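PDB 3E5P: alanine racemase from Enterococcus faecalis, which belongs to the alanine racemase family and forms a dimer of two-domain subunits, each pairing an alpha/beta barrel that holds pyridoxal-5'-phosphate with a beta-rich domain. Local coordinates for residues C[11-16]-C[366-371]; C[161-166]-C[193-198]; C[167-172]-C[204-209]; C[252-257]-C[281-286]. The protein carries 1 engineered substitution. All blocks are in the same frame, centred on the assembly; numbering follows the deposited sequence.

Contact 1: C[11-16]-C[366-371]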
loop_
_atom_site.group_PDB
_atom_site.type_symbol
_atom_site.label_atom_id
_atom_site.label_comp_id
_atom_site.label_asym_id
_atom_site.label_seq_id
_atom_site.Cartn_x
_atom_site.Cartn_y
_atom_site.Cartn_z
ATOM N N LEU C 11 6.256 12.611 2.430
ATOM C CA LEU C 11 6.567 11.893 3.665
ATOM C C LEU C 11 7.943 12.343 4.166
ATOM O O LEU C 11 8.948 12.115 3.503
ATOM C CB LEU C 11 6.602 10.378 3.411
ATOM C CG LEU C 11 5.326 9.522 3.480
ATOM C CD1 LEU C 11 5.541 8.225 2.749
ATOM C CD2 LEU C 11 4.957 9.246 4.922
ATOM N N HIS C 12 8.004 12.982 5.326
ATOM C CA HIS C 12 9.296 13.419 5.855
ATOM C C HIS C 12 9.802 12.466 6.929
ATOM O O HIS C 12 9.131 12.244 7.945
ATOM C CB HIS C 12 9.195 14.821 6.452
ATOM C CG HIS C 12 8.595 15.831 5.527
ATOM N ND1 HIS C 12 7.233 16.018 5.413
ATOM C CD2 HIS C 12 9.172 16.704 4.668
ATOM C CE1 HIS C 12 6.996 16.968 4.525
ATOM N NE2 HIS C 12 8.156 17.400 4.057
ATOM N N ILE C 13 10.984 11.904 6.704
ATOM C CA ILE C 13 11.573 10.975 7.661
ATOM C C ILE C 13 12.740 11.602 8.412
ATOM O O ILE C 13 13.801 11.838 7.840
ATOM C CB ILE C 13 12.078 9.678 6.973
ATOM C CG1 ILE C 13 10.901 8.819 6.511
ATOM C CG2 ILE C 13 12.893 8.856 7.951
ATOM C CD1 ILE C 13 10.001 9.492 5.532
ATOM N N ASP C 14 12.527 11.871 9.696
ATOM C CA ASP C 14 13.549 12.442 10.568
ATOM C C ASP C 14 14.520 11.324 10.973
ATOM O O ASP C 14 14.276 10.584 11.934
ATOM C CB ASP C 14 12.890 13.042 11.816
ATOM C CG ASP C 14 13.894 13.480 12.861
ATOM O OD1 ASP C 14 15.085 13.137 12.730
ATOM O OD2 ASP C 14 13.491 14.164 13.829
ATOM N N THR C 15 15.621 11.226 10.232
ATOM C CA THR C 15 16.655 10.225 10.463
ATOM C C THR C 15 17.232 10.250 11.865
ATOM O O THR C 15 17.288 9.225 12.544
ATOM C CB THR C 15 17.807 10.400 9.455
ATOM O OG1 THR C 15 17.580 9.553 8.324
ATOM C CG2 THR C 15 19.145 10.064 10.089
ATOM N N GLN C 16 17.679 11.418 12.301
ATOM C CA GLN C 16 18.257 11.529 13.629
ATOM C C GLN C 16 17.358 10.927 14.702
ATOM O O GLN C 16 17.848 10.333 15.669
ATOM C CB GLN C 16 18.549 12.993 13.962
ATOM C CG GLN C 16 19.617 13.623 13.076
ATOM C CD GLN C 16 20.108 14.951 13.617
ATOM O OE1 GLN C 16 20.893 15.651 12.965
ATOM N NE2 GLN C 16 19.654 15.303 14.819
ATOM N N ILE C 366 4.154 8.254 -2.766
ATOM C CA ILE C 366 4.407 9.424 -1.932
ATOM C C ILE C 366 5.901 9.523 -1.702
ATOM O O ILE C 366 6.484 8.652 -1.064
ATOM C CB ILE C 366 3.771 9.332 -0.539
ATOM C CG1 ILE C 366 2.261 9.185 -0.635
ATOM C CG2 ILE C 366 4.110 10.575 0.247
ATOM C CD1 ILE C 366 1.572 9.228 0.726
ATOM N N PRO C 367 6.540 10.586 -2.215
ATOM C CA PRO C 367 7.982 10.799 -2.059
ATOM C C PRO C 367 8.399 10.925 -0.588
ATOM O O PRO C 367 7.759 11.637 0.193
ATOM C CB PRO C 367 8.224 12.114 -2.807
ATOM C CG PRO C 367 7.168 12.135 -3.830
ATOM C CD PRO C 367 5.953 11.622 -3.080
ATOM N N ARG C 368 9.471 10.235 -0.220
ATOM C CA ARG C 368 9.995 10.315 1.132
ATOM C C ARG C 368 11.251 11.183 1.131
ATOM O O ARG C 368 12.136 10.995 0.295
ATOM C CB ARG C 368 10.371 8.937 1.658
ATOM C CG ARG C 368 9.262 8.173 2.299
ATOM C CD ARG C 368 8.501 7.323 1.316
ATOM N NE ARG C 368 7.845 6.236 2.032
ATOM C CZ ARG C 368 6.970 5.406 1.489
ATOM N NH1 ARG C 368 6.644 5.537 0.214
ATOM N NH2 ARG C 368 6.405 4.460 2.226
ATOM N N GLU C 369 11.332 12.124 2.067
ATOM C CA GLU C 369 12.497 12.994 2.173
ATOM C C GLU C 369 13.128 12.827 3.547
ATOM O O GLU C 369 12.436 12.821 4.569
ATOM C CB GLU C 369 12.096 14.449 1.974
ATOM C CG GLU C 369 11.252 14.680 0.752
ATOM C CD GLU C 369 10.857 16.125 0.605
ATOM O OE1 GLU C 369 10.424 16.725 1.613
ATOM O OE2 GLU C 369 10.965 16.661 -0.518
ATOM N N TYR C 370 14.449 12.701 3.564
ATOM C CA TYR C 370 15.187 12.523 4.802
ATOM C C TYR C 370 16.032 13.754 5.103
ATOM O O TYR C 370 16.590 14.360 4.199
ATOM C CB TYR C 370 16.075 11.292 4.672
ATOM C CG TYR C 370 15.330 10.087 4.151
ATOM C CD1 TYR C 370 14.696 9.200 5.022
ATOM C CD2 TYR C 370 15.219 9.856 2.775
ATOM C CE1 TYR C 370 13.972 8.114 4.538
ATOM C CE2 TYR C 370 14.497 8.777 2.281
ATOM C CZ TYR C 370 13.877 7.910 3.167
ATOM O OH TYR C 370 13.165 6.837 2.676
ATOM N N ASN C 371 16.104 14.136 6.374
ATOM C CA ASN C 371 16.902 15.292 6.789
ATOM C C ASN C 371 17.568 14.999 8.131
ATOM O O ASN C 371 17.458 13.842 8.600
ATOM C CB ASN C 371 16.039 16.559 6.924
ATOM C CG ASN C 371 15.654 17.170 5.576
ATOM O OD1 ASN C 371 16.456 17.203 4.637
ATOM N ND2 ASN C 371 14.428 17.680 5.490
ATOM O OXT ASN C 371 18.188 15.930 8.695
#
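Leu-11, His-12 and Ile-13 pair in register with Arg-368, Glu-369 and Tyr-370 as parallel strands, so the first and last strands of the chain lie side by side in a mixed sheet, 368-370 being one of its two outermost strands within the chain. Three backbone bonds define the ladder: Leu-11 N to Pro-367 O (2.9 Å), Glu-369 N to Leu-11 O (2.8 Å) and Ile-13 N to Glu-369 O (2.7 Å). The tight face carries buried Leu-11 and Ile-13 with Arg-368 and Tyr-370. A bend at chi2 (90°) lays the Arg-368 chain alongside Leu-11, whose CD1 sits over one guanidinium face, toward its rim, 3.4 Å from Arg-368 CZ. NH2 of the same group is held by the carbonyls of Gly-45 and Phe-362. Tyr-370 runs alongside Ile-13, its CD1 3.3 Å from Ile-13 CB, and its hydroxyl is bonded to the carbonyl of His-46. The solvent end lies at exposed Gln-16 and Asn-371. The opposite face is looser: His-12 and Glu-369 point the same way, ring and carboxylate planes 67° apart, and meet through one carboxylate oxygen. The angle is too poor for a hydrogen bond; His-12 CD2 comes nearest, 3.3 Å from Glu-369 OE1.

Contact 2: C[161-166]-C[193-198]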
loop_
_atom_site.group_PDB
_atom_site.type_symbol
_atom_site.label_atom_id
_atom_site.label_comp_id
_atom_site.label_asym_id
_atom_site.label_seq_id
_atom_site.Cartn_x
_atom_site.Cartn_y
_atom_site.Cartn_z
ATOM N N PHE C 161 28.243 -25.749 6.942
ATOM C CA PHE C 161 27.401 -24.882 7.746
ATOM C C PHE C 161 28.201 -24.149 8.816
ATOM O O PHE C 161 29.378 -24.436 9.060
ATOM C CB PHE C 161 26.289 -25.687 8.431
ATOM C CG PHE C 161 25.236 -26.209 7.490
ATOM C CD1 PHE C 161 24.506 -25.336 6.684
ATOM C CD2 PHE C 161 24.955 -27.574 7.431
ATOM C CE1 PHE C 161 23.514 -25.817 5.835
ATOM C CE2 PHE C 161 23.961 -28.063 6.581
ATOM C CZ PHE C 161 23.241 -27.186 5.784
ATOM N N LEU C 162 27.527 -23.201 9.450
ATOM C CA LEU C 162 28.089 -22.396 10.513
ATOM C C LEU C 162 26.870 -21.832 11.195
ATOM O O LEU C 162 26.147 -21.042 10.594
ATOM C CB LEU C 162 28.935 -21.270 9.928
ATOM C CG LEU C 162 29.543 -20.229 10.875
ATOM C CD1 LEU C 162 28.480 -19.248 11.321
ATOM C CD2 LEU C 162 30.205 -20.923 12.063
ATOM N N TRP C 163 26.604 -22.244 12.428
ATOM C CA TRP C 163 25.422 -21.708 13.077
ATOM C C TRP C 163 25.730 -20.528 13.973
ATOM O O TRP C 163 26.319 -20.640 15.046
ATOM C CB TRP C 163 24.617 -22.807 13.794
ATOM C CG TRP C 163 25.048 -23.229 15.137
ATOM C CD1 TRP C 163 26.264 -23.711 15.490
ATOM C CD2 TRP C 163 24.221 -23.314 16.304
ATOM N NE1 TRP C 163 26.253 -24.108 16.813
ATOM C CE2 TRP C 163 25.009 -23.873 17.335
ATOM C CE3 TRP C 163 22.891 -22.976 16.578
ATOM C CZ2 TRP C 163 24.510 -24.106 18.624
ATOM C CZ3 TRP C 163 22.394 -23.208 17.860
ATOM C CH2 TRP C 163 23.205 -23.769 18.866
ATOM N N GLU C 164 25.322 -19.380 13.456
ATOM C CA GLU C 164 25.505 -18.081 14.063
ATOM C C GLU C 164 24.604 -17.909 15.288
ATOM O O GLU C 164 25.004 -17.312 16.289
ATOM C CB GLU C 164 25.181 -17.034 12.998
ATOM C CG GLU C 164 26.019 -15.784 12.995
ATOM C CD GLU C 164 25.807 -14.980 11.719
ATOM O OE1 GLU C 164 24.638 -14.777 11.328
ATOM O OE2 GLU C 164 26.807 -14.548 11.110
ATOM N N GLY C 165 23.389 -18.433 15.222
ATOM C CA GLY C 165 22.502 -18.272 16.359
ATOM C C GLY C 165 21.364 -19.257 16.508
ATOM O O GLY C 165 21.242 -20.230 15.768
ATOM N N ILE C 166 20.545 -19.002 17.520
ATOM C CA ILE C 166 19.375 -19.810 17.813
ATOM C C ILE C 166 18.429 -18.813 18.453
ATOM O O ILE C 166 18.803 -18.115 19.387
ATOM C CB ILE C 166 19.714 -20.980 18.763
ATOM C CG1 ILE C 166 18.501 -21.896 18.894
ATOM C CG2 ILE C 166 20.178 -20.467 20.101
ATOM C CD1 ILE C 166 18.797 -23.201 19.579
ATOM N N ALA C 193 18.655 -25.946 26.976
ATOM C CA ALA C 193 18.981 -26.487 28.232
ATOM C C ALA C 193 19.439 -27.841 27.865
ATOM O O ALA C 193 20.253 -28.432 28.501
ATOM C CB ALA C 193 17.786 -26.573 28.999
ATOM N N VAL C 194 18.910 -28.296 26.776
ATOM C CA VAL C 194 19.185 -29.583 26.338
ATOM C C VAL C 194 20.409 -29.626 25.519
ATOM O O VAL C 194 20.840 -30.677 25.185
ATOM C CB VAL C 194 18.036 -30.165 25.613
ATOM C CG1 VAL C 194 18.145 -29.970 24.203
ATOM C CG2 VAL C 194 17.968 -31.535 25.876
ATOM N N LEU C 195 20.982 -28.473 25.224
ATOM C CA LEU C 195 22.194 -28.349 24.432
ATOM C C LEU C 195 23.443 -28.312 25.275
ATOM O O LEU C 195 23.355 -28.288 26.470
ATOM C CB LEU C 195 22.136 -27.108 23.597
ATOM C CG LEU C 195 21.032 -27.180 22.603
ATOM C CD1 LEU C 195 20.744 -25.930 21.860
ATOM C CD2 LEU C 195 21.408 -28.178 21.696
ATOM N N GLU C 196 24.617 -28.332 24.660
ATOM C CA GLU C 196 25.839 -28.172 25.437
ATOM C C GLU C 196 26.708 -27.050 24.880
ATOM O O GLU C 196 27.720 -26.675 25.473
ATOM C CB GLU C 196 26.624 -29.487 25.503
ATOM C CG GLU C 196 26.127 -30.460 26.591
ATOM C CD GLU C 196 26.111 -29.845 28.002
ATOM O OE1 GLU C 196 25.332 -28.893 28.236
ATOM O OE2 GLU C 196 26.876 -30.317 28.877
ATOM N N GLU C 197 26.294 -26.509 23.739
ATOM C CA GLU C 197 27.005 -25.405 23.110
ATOM C C GLU C 197 26.009 -24.342 22.684
ATOM O O GLU C 197 24.873 -24.655 22.326
ATOM C CB GLU C 197 27.789 -25.876 21.882
ATOM C CG GLU C 197 29.031 -26.685 22.207
ATOM C CD GLU C 197 29.874 -26.976 20.977
ATOM O OE1 GLU C 197 30.461 -26.023 20.419
ATOM O OE2 GLU C 197 29.942 -28.158 20.567
ATOM N N LEU C 198 26.436 -23.086 22.741
ATOM C CA LEU C 198 25.592 -21.976 22.336
ATOM C C LEU C 198 26.325 -21.157 21.289
ATOM O O LEU C 198 27.524 -20.916 21.413
ATOM C CB LEU C 198 25.231 -21.101 23.544
ATOM C CG LEU C 198 24.280 -21.795 24.529
ATOM C CD1 LEU C 198 24.075 -20.936 25.749
ATOM C CD2 LEU C 198 22.951 -22.090 23.847
#
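Leu-195 makes the first touch of 193-198 on the strand 161-166, meeting both Trp-163 and Ile-166. Its CD1 stands 4.1 Å from Ile-166 CD1, the two side chains reaching toward each other tip to tip, and 4.4 Å from Trp-163 CH2, which it approaches obliquely. Ile-166 can do this because its CG1 lies anti to the backbone N (chi1 -173°) and the chain continues extended. The same CD1 of Ile-166 also lies at the edge of the indole, in its plane. Two residues on, the backbone of Glu-197 takes over: its carbonyl oxygen lies at the indole edge near the ring plane, 3.8 Å from Trp-163 CZ2 and 3.9 Å from Trp-163 CH2. At Leu-198 the backbone carbon is 4.4 Å from Trp-163 CZ2, a marginal touch. Pro-199 follows and packs on both Trp-163 and Ile-166, while Val-152 of helix 146-156 meets Trp-163 and Leu-195. The 193-198 loop leads from helix 179-192 into strand 201-205, closing a beta-alpha-beta unit of the barrel after strand 161-167. The C=O bond of Glu-197 does not point at the ring, so any electrostatic attraction to the ring hydrogens is probably slight. No hydrogen bond crosses the contact, and the two segments bury only 169 Å² together; the cohesion between them is therefore mostly dispersion among apolar groups.

Contact 3: C[167-172]-C[204-209]. With PLP (pyridoxal-5'-phosphate), chain J.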
loop_
_atom_site.group_PDB
_atom_site.type_symbol
_atom_site.label_atom_id
_atom_site.label_comp_id
_atom_site.label_asym_id
_atom_site.label_seq_id
_atom_site.Cartn_x
_atom_site.Cartn_y
_atom_site.Cartn_z
ATOM N N PHE C 167 17.212 -18.711 17.939
ATOM C CA PHE C 167 16.298 -17.716 18.474
ATOM C C PHE C 167 14.839 -18.113 18.470
ATOM O O PHE C 167 14.450 -19.065 17.804
ATOM C CB PHE C 167 16.446 -16.444 17.658
ATOM C CG PHE C 167 15.921 -16.570 16.260
ATOM C CD1 PHE C 167 14.774 -15.881 15.869
ATOM C CD2 PHE C 167 16.569 -17.373 15.328
ATOM C CE1 PHE C 167 14.279 -15.989 14.561
ATOM C CE2 PHE C 167 16.086 -17.491 14.022
ATOM C CZ PHE C 167 14.942 -16.798 13.636
ATOM N N THR C 168 14.039 -17.358 19.217
ATOM C CA THR C 168 12.593 -17.564 19.285
ATOM C C THR C 168 11.972 -16.179 19.153
ATOM O O THR C 168 12.699 -15.185 19.061
ATOM C CB THR C 168 12.144 -18.200 20.623
ATOM O OG1 THR C 168 10.790 -18.644 20.502
ATOM C CG2 THR C 168 12.219 -17.194 21.754
ATOM N N HIS C 169 10.642 -16.103 19.137
ATOM C CA HIS C 169 9.952 -14.814 19.007
ATOM C C HIS C 169 8.687 -14.829 19.848
ATOM O O HIS C 169 7.928 -15.789 19.781
ATOM C CB HIS C 169 9.599 -14.575 17.541
ATOM C CG HIS C 169 9.071 -13.207 17.255
ATOM N ND1 HIS C 169 9.794 -12.063 17.515
ATOM C CD2 HIS C 169 7.919 -12.800 16.675
ATOM C CE1 HIS C 169 9.114 -11.010 17.102
ATOM N NE2 HIS C 169 7.973 -11.428 16.586
ATOM N N PHE C 170 8.459 -13.771 20.628
ATOM C CA PHE C 170 7.280 -13.673 21.507
ATOM C C PHE C 170 6.064 -13.088 20.794
ATOM O O PHE C 170 6.181 -12.114 20.056
ATOM C CB PHE C 170 7.593 -12.810 22.736
ATOM C CG PHE C 170 8.616 -13.409 23.657
ATOM C CD1 PHE C 170 8.289 -14.474 24.481
ATOM C CD2 PHE C 170 9.927 -12.943 23.661
ATOM C CE1 PHE C 170 9.254 -15.077 25.299
ATOM C CE2 PHE C 170 10.901 -13.539 24.474
ATOM C CZ PHE C 170 10.560 -14.609 25.293
ATOM N N SER C 171 4.896 -13.675 21.031
ATOM C CA SER C 171 3.659 -13.206 20.408
ATOM C C SER C 171 2.875 -12.194 21.254
ATOM O O SER C 171 2.030 -11.467 20.724
ATOM C CB SER C 171 2.743 -14.393 20.112
ATOM O OG SER C 171 2.277 -14.989 21.314
ATOM N N THR C 172 3.141 -12.147 22.559
ATOM C CA THR C 172 2.425 -11.227 23.429
ATOM C C THR C 172 3.315 -10.447 24.390
ATOM O O THR C 172 2.985 -10.283 25.572
ATOM C CB THR C 172 1.366 -11.977 24.240
ATOM O OG1 THR C 172 2.004 -12.885 25.149
ATOM C CG2 THR C 172 0.446 -12.749 23.297
ATOM N N VAL C 204 15.915 -13.267 21.510
ATOM C CA VAL C 204 14.504 -13.547 21.700
ATOM C C VAL C 204 13.661 -12.279 21.776
ATOM O O VAL C 204 12.442 -12.334 21.653
ATOM C CB VAL C 204 14.275 -14.355 23.000
ATOM C CG1 VAL C 204 15.109 -15.628 22.981
ATOM C CG2 VAL C 204 14.634 -13.509 24.218
ATOM N N SER C 205 14.313 -11.134 21.953
ATOM C CA SER C 205 13.602 -9.875 22.116
ATOM C C SER C 205 13.309 -9.013 20.902
ATOM O O SER C 205 14.099 -8.916 19.962
ATOM C CB SER C 205 14.328 -9.008 23.147
ATOM O OG SER C 205 14.456 -9.685 24.383
ATOM N N ASN C 206 12.146 -8.376 20.962
ATOM C CA ASN C 206 11.679 -7.451 19.939
ATOM C C ASN C 206 11.523 -6.127 20.706
ATOM O O ASN C 206 11.938 -6.047 21.870
ATOM C CB ASN C 206 10.339 -7.923 19.358
ATOM C CG ASN C 206 9.269 -8.122 20.425
ATOM O OD1 ASN C 206 8.154 -8.547 20.122
ATOM N ND2 ASN C 206 9.601 -7.813 21.678
ATOM N N SER C 207 10.944 -5.104 20.078
ATOM C CA SER C 207 10.777 -3.812 20.746
ATOM C C SER C 207 10.131 -3.967 22.121
ATOM O O SER C 207 10.699 -3.568 23.138
ATOM C CB SER C 207 9.917 -2.862 19.899
ATOM O OG SER C 207 10.578 -2.445 18.713
ATOM N N ALA C 208 8.942 -4.559 22.143
ATOM C CA ALA C 208 8.202 -4.754 23.384
ATOM C C ALA C 208 8.987 -5.506 24.462
ATOM O O ALA C 208 9.021 -5.079 25.615
ATOM C CB ALA C 208 6.892 -5.471 23.091
ATOM N N THR C 209 9.611 -6.626 24.105
ATOM C CA THR C 209 10.362 -7.383 25.097
ATOM C C THR C 209 11.457 -6.501 25.672
ATOM O O THR C 209 11.600 -6.394 26.889
ATOM C CB THR C 209 11.016 -8.641 24.504
ATOM O OG1 THR C 209 10.029 -9.461 23.872
ATOM C CG2 THR C 209 11.661 -9.442 25.606
HETATM N N1 PLP J . 11.472 -10.276 15.233
HETATM C C2 PLP J . 10.733 -10.785 14.239
HETATM C C2A PLP J . 10.821 -12.248 14.066
HETATM C C3 PLP J . 9.955 -9.975 13.423
HETATM O O3 PLP J . 8.941 -10.556 12.778
HETATM C C4 PLP J . 9.893 -8.582 13.574
HETATM C C4A PLP J . 9.921 -7.704 12.315
HETATM O O4A PLP J . 9.279 -7.721 11.265
HETATM C C5 PLP J . 10.640 -8.105 14.667
HETATM C C6 PLP J . 11.429 -8.950 15.434
HETATM C C5A PLP J . 10.477 -6.754 15.268
HETATM O O4P PLP J . 9.527 -6.709 16.268
HETATM P P PLP J . 8.950 -5.310 16.565
HETATM O O1P PLP J . 9.898 -4.640 17.373
HETATM O O2P PLP J . 7.815 -5.292 17.429
HETATM O O3P PLP J . 8.700 -4.630 15.312
HETATM O O HOH W 1 10.109 -11.925 20.396
#
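With Phe-170 CG placed beside its backbone N (chi1 -66°), the phenyl ring swings onto Val-204 and Thr-209; with His-169 CG trans to its own N (chi1 -172°), the imidazole turns to the pyridoxal-5'-phosphate. Phe-170 CE2 lies 3.7 Å from Val-204 CG2, and Phe-170 CD2 is 3.5 Å from Thr-209 OG1, the latter two side chains crossing at about a right angle. On the other branch of the valine, CG1 is 3.5 Å from Thr-168 CG2. No direct hydrogen bond joins the segments; a water bridges them instead, accepting from Phe-170 N and donating to Val-204 O at 2.7 Å. The cofactor's methyl C2A lies over the centre of one imidazole face, while NE2 of that ring is bonded to Tyr-267 OH of the second subunit and ND1 to Arg-222. From the start of helix 207-212, Ser-207 grips the phosphate twice: its N is 2.9 Å and its OG 2.7 Å from PLP O1P. The contact lies at the C-terminal ends of neighbouring barrel strands 161-167 and 201-205 and runs on past them; helix 179-192 flanks it: Phe-181 stacks on Phe-170, and Phe-188 packs against Thr-168 and Val-204.

Contact 4: C[252-257]-C[281-286]. With PPI (propanoic acid), chain K.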
loop_
_atom_site.group_PDB
_atom_site.type_symbol
_atom_site.label_atom_id
_atom_site.label_comp_id
_atom_site.label_asym_id
_atom_site.label_seq_id
_atom_site.Cartn_x
_atom_site.Cartn_y
_atom_site.Cartn_z
ATOM N N GLU C 252 -0.959 19.646 0.918
ATOM C CA GLU C 252 -1.355 21.037 0.803
ATOM C C GLU C 252 -2.689 21.225 0.091
ATOM O O GLU C 252 -3.047 20.443 -0.785
ATOM C CB GLU C 252 -0.249 21.821 0.078
ATOM C CG GLU C 252 -0.695 22.594 -1.166
ATOM C CD GLU C 252 0.424 23.441 -1.793
ATOM O OE1 GLU C 252 0.130 24.188 -2.756
ATOM O OE2 GLU C 252 1.593 23.361 -1.333
ATOM N N LEU C 253 -3.427 22.259 0.484
ATOM C CA LEU C 253 -4.710 22.559 -0.142
ATOM C C LEU C 253 -4.401 22.976 -1.569
ATOM O O LEU C 253 -3.535 23.818 -1.791
ATOM C CB LEU C 253 -5.413 23.719 0.576
ATOM C CG LEU C 253 -5.840 23.557 2.042
ATOM C CD1 LEU C 253 -6.507 24.844 2.517
ATOM C CD2 LEU C 253 -6.798 22.368 2.198
ATOM N N ILE C 254 -5.079 22.388 -2.544
ATOM C CA ILE C 254 -4.823 22.770 -3.922
ATOM C C ILE C 254 -6.083 23.328 -4.552
ATOM O O ILE C 254 -6.145 23.549 -5.757
ATOM C CB ILE C 254 -4.337 21.584 -4.759
ATOM C CG1 ILE C 254 -5.362 20.451 -4.697
ATOM C CG2 ILE C 254 -2.971 21.137 -4.271
ATOM C CD1 ILE C 254 -5.096 19.356 -5.696
ATOM N N HIS C 255 -7.088 23.558 -3.721
ATOM C CA HIS C 255 -8.350 24.093 -4.185
ATOM C C HIS C 255 -9.205 24.370 -2.966
ATOM O O HIS C 255 -9.320 23.528 -2.082
ATOM C CB HIS C 255 -9.044 23.093 -5.115
ATOM C CG HIS C 255 -10.275 23.631 -5.778
ATOM N ND1 HIS C 255 -11.547 23.223 -5.436
ATOM C CD2 HIS C 255 -10.429 24.544 -6.767
ATOM C CE1 HIS C 255 -12.431 23.859 -6.185
ATOM N NE2 HIS C 255 -11.779 24.665 -7.002
ATOM N N VAL C 256 -9.779 25.566 -2.918
ATOM C CA VAL C 256 -10.638 25.966 -1.814
ATOM C C VAL C 256 -11.866 26.614 -2.405
ATOM O O VAL C 256 -11.757 27.496 -3.253
ATOM C CB VAL C 256 -9.954 26.986 -0.893
ATOM C CG1 VAL C 256 -10.840 27.276 0.300
ATOM C CG2 VAL C 256 -8.611 26.453 -0.432
ATOM N N LYS C 257 -13.034 26.177 -1.961
ATOM C CA LYS C 257 -14.280 26.722 -2.469
ATOM C C LYS C 257 -15.368 26.705 -1.411
ATOM O O LYS C 257 -15.360 25.870 -0.501
ATOM C CB LYS C 257 -14.739 25.930 -3.706
ATOM C CG LYS C 257 -15.976 25.038 -3.508
ATOM C CD LYS C 257 -15.680 23.799 -2.662
ATOM C CE LYS C 257 -15.037 22.678 -3.473
ATOM N NZ LYS C 257 -16.027 21.932 -4.296
ATOM N N THR C 281 -9.568 21.012 -1.051
ATOM C CA THR C 281 -9.176 19.751 -1.672
ATOM C C THR C 281 -7.719 19.414 -1.391
ATOM O O THR C 281 -6.820 20.216 -1.640
ATOM C CB THR C 281 -9.386 19.797 -3.188
ATOM O OG1 THR C 281 -10.789 19.872 -3.462
ATOM C CG2 THR C 281 -8.806 18.557 -3.852
ATOM N N VAL C 282 -7.492 18.210 -0.882
ATOM C CA VAL C 282 -6.156 17.760 -0.549
ATOM C C VAL C 282 -5.750 16.645 -1.499
ATOM O O VAL C 282 -6.493 15.684 -1.675
ATOM C CB VAL C 282 -6.126 17.242 0.873
ATOM C CG1 VAL C 282 -4.697 16.905 1.267
ATOM C CG2 VAL C 282 -6.736 18.280 1.804
ATOM N N PRO C 283 -4.553 16.754 -2.112
ATOM C CA PRO C 283 -4.017 15.770 -3.065
ATOM C C PRO C 283 -3.389 14.482 -2.498
ATOM O O PRO C 283 -2.214 14.196 -2.738
ATOM C CB PRO C 283 -3.018 16.595 -3.872
ATOM C CG PRO C 283 -2.431 17.489 -2.808
ATOM C CD PRO C 283 -3.638 17.906 -1.976
ATOM N N ILE C 284 -4.177 13.723 -1.741
ATOM C CA ILE C 284 -3.755 12.435 -1.180
ATOM C C ILE C 284 -5.032 11.607 -1.087
ATOM O O ILE C 284 -6.073 12.113 -0.641
ATOM C CB ILE C 284 -3.144 12.562 0.230
ATOM C CG1 ILE C 284 -2.616 11.196 0.683
ATOM C CG2 ILE C 284 -4.200 13.042 1.219
ATOM C CD1 ILE C 284 -1.725 11.248 1.914
ATOM N N GLY C 285 -4.961 10.354 -1.531
ATOM C CA GLY C 285 -6.127 9.488 -1.493
ATOM C C GLY C 285 -5.787 8.115 -0.951
ATOM O O GLY C 285 -4.689 7.900 -0.445
ATOM N N TYR C 286 -6.709 7.168 -1.055
ATOM C CA TYR C 286 -6.405 5.845 -0.540
ATOM C C TYR C 286 -5.311 5.133 -1.326
ATOM O O TYR C 286 -4.515 4.417 -0.736
ATOM C CB TYR C 286 -7.679 4.986 -0.414
ATOM C CG TYR C 286 -8.538 4.848 -1.641
ATOM C CD1 TYR C 286 -8.185 3.970 -2.661
ATOM C CD2 TYR C 286 -9.733 5.575 -1.767
ATOM C CE1 TYR C 286 -8.990 3.808 -3.785
ATOM C CE2 TYR C 286 -10.552 5.430 -2.885
ATOM C CZ TYR C 286 -10.170 4.542 -3.898
ATOM O OH TYR C 286 -10.926 4.417 -5.041
HETATM C C1 PPI K . -12.385 6.880 -6.344
HETATM C C2 PPI K . -13.221 5.999 -5.427
HETATM C C3 PPI K . -14.488 5.451 -6.072
HETATM O O1 PPI K . -11.892 6.390 -7.389
HETATM O O2 PPI K . -12.206 8.074 -6.019
#
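Thr-281 is gripped through both of its backbone polar groups by two successive residues: Ile-254 N donates to Thr-281 O (2.9 Å, N-H...O 168°) and Thr-281 N donates to His-255 O (2.7 Å, 164°). Side chains close in around this pair. With chi1 at 57°, Ile-254 sets its CG1 3.4 Å from Thr-281 O. The same side chain slides past Pro-283 in the opposite direction, with Ile-254 CD1 3.9 Å from Pro-283 CB. His-255 CB lies 3.8 Å from Thr-281 CB, and Leu-253 CD2 is 4.1 Å from Val-282 CG2. The second subunit also meets this contact: Ile-254 packs on its Val-88, and His-255 ND1 makes a weak hydrogen bond to its Arg-139 O. Beyond the pairing, Pro-283 centres an inverse gamma turn, closed weakly by Ile-284 N to Val-282 O (3.0 Å). Two residues set against one at the meeting of antiparallel strands 256-259 and 277-282 is consistent with a classic beta bulge in the C-terminal beta domain.

How the contacts relate
Contact 1 closes nearly the whole chain, and the other three are nested in the loop it forms. Contacts 2 and 3 share the neighbouring barrel strands 161-167 and 201-205, and their segments alternate along the sequence; their centres are 19 Å apart, contact 3 by the cofactor and contact 2 away from it. Contact 4 follows later, in the C-terminal domain, with its centre 41 Å from that of contact 3. It touches contact 1 through Ile-284 CD1 and Ile-366 CD1, 4.0 Å apart. Contact 1 thus fastens an N-terminal strand into the C-terminal sheet, while contacts 3 and 4 both meet the second subunit, linking barrel and beta domain to the dimer interface.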